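Local coordinates for endo-xylogalacturonan hydrolase A (Aspergillus tubingensis, PDB 4C2L), which hydrolyses xylogalacturonan, the xylose-substituted galacturonan backbone found in the hairy regions of pectin, at residues Thr230-Ile235 and Ala256-Ser261. Numbering follows the deposited sequence. Where two conformers were deposited one is given.
Sequences TGSHGI and ATMINS. With NAG (2-acetamido-2-deoxy-beta-D-glucopyranose), chain D; SO4 (sulfate ion), chain H.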
ATOM      1  N   THR A 230       4.277  -2.053  10.612  1.00 16.08           N
ATOM      2  CA  THR A 230       3.856  -2.755  11.824  1.00 15.32           C
ATOM      3  C   THR A 230       2.387  -3.125  11.725  1.00 15.05           C
ATOM      4  O   THR A 230       1.550  -2.259  11.499  1.00 14.61           O
ATOM      5  CB  THR A 230       4.074  -1.875  13.078  1.00 15.55           C
ATOM      6  OG1 THR A 230       5.457  -1.530  13.186  1.00 16.20           O
ATOM      7  CG2 THR A 230       3.660  -2.607  14.325  1.00 15.34           C
ATOM      8  N   GLY A 231       2.086  -4.409  11.873  1.00 14.43           N
ATOM      9  CA  GLY A 231       0.712  -4.883  11.851  1.00 14.95           C
ATOM     10  C   GLY A 231       0.151  -5.065  10.455  1.00 14.79           C
ATOM     11  O   GLY A 231      -1.045  -5.304  10.291  1.00 15.30           O
ATOM     12  N   SER A 232       1.029  -4.998   9.456  1.00 15.42           N
ATOM     13  CA  SER A 232       0.604  -5.025   8.059  1.00 15.03           C
ATOM     14  C   SER A 232       0.394  -6.443   7.502  1.00 15.57           C
ATOM     15  O   SER A 232       0.574  -7.432   8.204  1.00 15.82           O
ATOM     16  CB  SER A 232       1.611  -4.230   7.210  1.00 15.88           C
ATOM     17  OG  SER A 232       2.759  -5.009   6.917  1.00 16.68           O
ATOM     18  N   HIS A 233      -0.015  -6.525   6.242  1.00 14.89           N
ATOM     19  CA  HIS A 233      -0.092  -7.798   5.532  1.00 16.02           C
ATOM     20  C   HIS A 233       1.078  -7.951   4.585  1.00 15.63           C
ATOM     21  O   HIS A 233       1.064  -8.804   3.699  1.00 16.40           O
ATOM     22  CB  HIS A 233      -1.412  -7.891   4.792  1.00 16.17           C
ATOM     23  CG  HIS A 233      -2.616  -7.996   5.697  1.00 17.87           C
ATOM     24  ND1 HIS A 233      -3.868  -8.165   5.214  1.00 18.57           N
ATOM     25  CD2 HIS A 233      -2.727  -7.964   7.090  1.00 17.86           C
ATOM     26  CE1 HIS A 233      -4.737  -8.234   6.242  1.00 19.44           C
ATOM     27  NE2 HIS A 233      -4.037  -8.120   7.391  1.00 18.75           N
ATOM     28  N   GLY A 234       2.091  -7.105   4.761  1.00 15.68           N
ATOM     29  CA  GLY A 234       3.374  -7.226   4.057  1.00 15.32           C
ATOM     30  C   GLY A 234       3.577  -6.370   2.817  1.00 15.24           C
ATOM     31  O   GLY A 234       2.707  -5.582   2.448  1.00 14.33           O
ATOM     32  N   ILE A 235       4.750  -6.518   2.203  1.00 14.06           N
ATOM     33  CA  ILE A 235       5.058  -5.911   0.909  1.00 14.39           C
ATOM     34  C   ILE A 235       4.586  -6.975  -0.064  1.00 14.41           C
ATOM     35  O   ILE A 235       5.183  -8.048  -0.153  1.00 13.40           O
ATOM     36  CB  ILE A 235       6.581  -5.679   0.758  1.00 15.13           C
ATOM     37  CG1 ILE A 235       7.131  -4.760   1.853  1.00 16.77           C
ATOM     38  CG2 ILE A 235       6.938  -5.129  -0.623  1.00 14.85           C
ATOM     39  CD1 ILE A 235       6.609  -3.346   1.842  1.00 16.64           C
ATOM     40  N   ALA A 256      13.399  -3.289   4.271  1.00 14.47           N
ATOM     41  CA  ALA A 256      12.075  -3.338   4.889  1.00 15.65           C
ATOM     42  C   ALA A 256      12.135  -3.977   6.262  1.00 16.29           C
ATOM     43  O   ALA A 256      12.597  -5.111   6.416  1.00 17.00           O
ATOM     44  CB  ALA A 256      11.097  -4.107   4.014  1.00 15.58           C
ATOM     45  N   THR A 257      11.656  -3.253   7.256  1.00 15.89           N
ATOM     46  CA  THR A 257      11.508  -3.825   8.591  1.00 16.82           C
ATOM     47  C   THR A 257      10.034  -4.119   8.800  1.00 17.26           C
ATOM     48  O   THR A 257       9.211  -3.195   8.890  1.00 16.93           O
ATOM     49  CB  THR A 257      12.027  -2.855   9.657  1.00 18.21           C
ATOM     50  OG1 THR A 257      13.400  -2.563   9.376  1.00 19.25           O
ATOM     51  CG2 THR A 257      11.898  -3.475  11.085  1.00 18.55           C
ATOM     52  N   MET A 258       9.713  -5.412   8.858  1.00 16.29           N
ATOM     53  CA  MET A 258       8.351  -5.901   8.902  1.00 17.55           C
ATOM     54  C   MET A 258       8.091  -6.489  10.286  1.00 18.72           C
ATOM     55  O   MET A 258       8.658  -7.528  10.659  1.00 20.62           O
ATOM     56  CB  MET A 258       8.140  -6.964   7.810  1.00 17.67           C
ATOM     57  CG  MET A 258       8.515  -6.491   6.403  1.00 17.70           C
ATOM     58  SD  MET A 258       7.704  -4.959   5.892  1.00 19.49           S
ATOM     59  CE  MET A 258       6.042  -5.551   5.697  1.00 18.60           C
ATOM     60  N   ILE A 259       7.248  -5.800  11.045  1.00 17.15           N
ATOM     61  CA  ILE A 259       7.006  -6.117  12.445  1.00 16.84           C
ATOM     62  C   ILE A 259       5.555  -6.563  12.613  1.00 16.68           C
ATOM     63  O   ILE A 259       4.639  -5.867  12.161  1.00 16.14           O
ATOM     64  CB  ILE A 259       7.246  -4.856  13.318  1.00 17.15           C
ATOM     65  CG1 ILE A 259       8.673  -4.327  13.122  1.00 17.89           C
ATOM     66  CG2 ILE A 259       6.940  -5.164  14.778  1.00 17.66           C
ATOM     67  CD1 ILE A 259       8.880  -2.882  13.548  1.00 19.96           C
ATOM     68  N   ASN A 260       5.337  -7.719  13.242  1.00 15.86           N
ATOM     69  CA  ASN A 260       3.980  -8.180  13.536  1.00 17.02           C
ATOM     70  C   ASN A 260       3.075  -8.184  12.315  1.00 16.75           C
ATOM     71  O   ASN A 260       1.896  -7.843  12.410  1.00 17.40           O
ATOM     72  CB  ASN A 260       3.332  -7.278  14.600  1.00 18.43           C
ATOM     73  CG  ASN A 260       3.956  -7.443  15.962  1.00 21.12           C
ATOM     74  OD1 ASN A 260       4.804  -8.308  16.169  1.00 20.32           O
ATOM     75  ND2 ASN A 260       3.544  -6.596  16.903  1.00 22.97           N
ATOM     76  N   SER A 261       3.624  -8.556  11.164  1.00 16.55           N
ATOM     77  CA  SER A 261       2.859  -8.568   9.930  0.50 16.15           C
ATOM     78  C   SER A 261       2.407 -10.007   9.613  1.00 16.37           C
ATOM     79  O   SER A 261       2.980 -10.974  10.134  1.00 16.65           O
ATOM     80  CB  SER A 261       3.683  -7.929   8.803  0.50 15.99           C
ATOM     81  OG  SER A 261       3.919  -6.537   9.079  0.50 14.89           O
TER
HETATM   82  C1  NAG D 411       4.072  -6.727  18.234  1.00 28.15           C
HETATM   83  C2  NAG D 411       3.844  -5.463  19.048  1.00 31.72           C
HETATM   84  C3  NAG D 411       4.170  -5.672  20.529  1.00 33.82           C
HETATM   85  C4  NAG D 411       3.462  -6.908  21.069  1.00 34.94           C
HETATM   86  C5  NAG D 411       3.836  -8.093  20.176  1.00 35.18           C
HETATM   87  C6  NAG D 411       3.205  -9.397  20.652  1.00 35.59           C
HETATM   88  C7  NAG D 411       4.364  -3.253  18.153  1.00 33.37           C
HETATM   89  C8  NAG D 411       5.495  -2.375  17.714  1.00 33.12           C
HETATM   90  N2  NAG D 411       4.748  -4.450  18.565  1.00 32.81           N
HETATM   91  O3  NAG D 411       3.788  -4.513  21.238  1.00 35.63           O
HETATM   92  O4  NAG D 411       3.852  -7.154  22.410  1.00 39.37           O
HETATM   93  O5  NAG D 411       3.410  -7.820  18.841  1.00 31.33           O
HETATM   94  O6  NAG D 411       1.804  -9.255  20.624  1.00 40.19           O
HETATM   95  O7  NAG D 411       3.186  -2.878  18.131  1.00 35.39           O
HETATM   96  S   SO4 H1410      -4.730 -10.789   2.650  1.00 49.04           S
HETATM   97  O1  SO4 H1410      -5.633 -11.454   3.615  1.00 52.46           O
HETATM   98  O2  SO4 H1410      -4.832 -11.466   1.342  1.00 48.69           O
HETATM   99  O3  SO4 H1410      -3.348 -10.916   3.160  1.00 48.50           O
HETATM  100  O4  SO4 H1410      -5.060  -9.348   2.507  1.00 48.43           O
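Ser232 OG is held by a partner from each segment. In one of its two conformers, Ser261 places OG 2.9 Å from Ser232 OG, in a hydrogen bond whose proton could sit on either oxygen. Gly234 N donates to Ser232 OG at 3.1 Å, closing an ST turn; chi1 of 80° brings the hydroxyl there. The S-methyl of Met258 packs against this group, with CE 3.5 Å from Ser232 OG and 3.6 Å from Gly234 CA. A bend at chi3 (-70°), after another at chi2, folds the side chain to place CE there. The Met258 and Ile235 side chains cross at about a right angle, CE lies 4.1 Å from Ile235 CG1, and Phe289 of the next coil packs on both. Gly231 N donates to Ile259 O at 3.0 Å, a nearly straight bond (162° at the hydrogen). Thr230 and Ile259 pair in parallel, and Thr230 OG1 lies 3.7 Å from Ile259 CD1 on one sheet face. Asn260 ND2 is bonded covalently to the NAG, while its OD1 takes a hydrogen bond from Asn293. CB of His233 points away from segment 256-261, and ND1 donates to O4 of a sulfate (3.2 Å), probably from the crystallisation liquor. Two coils of the right-handed parallel beta-helix of family GH28 thus meet at a turn carrying His233, an active-site residue by similarity.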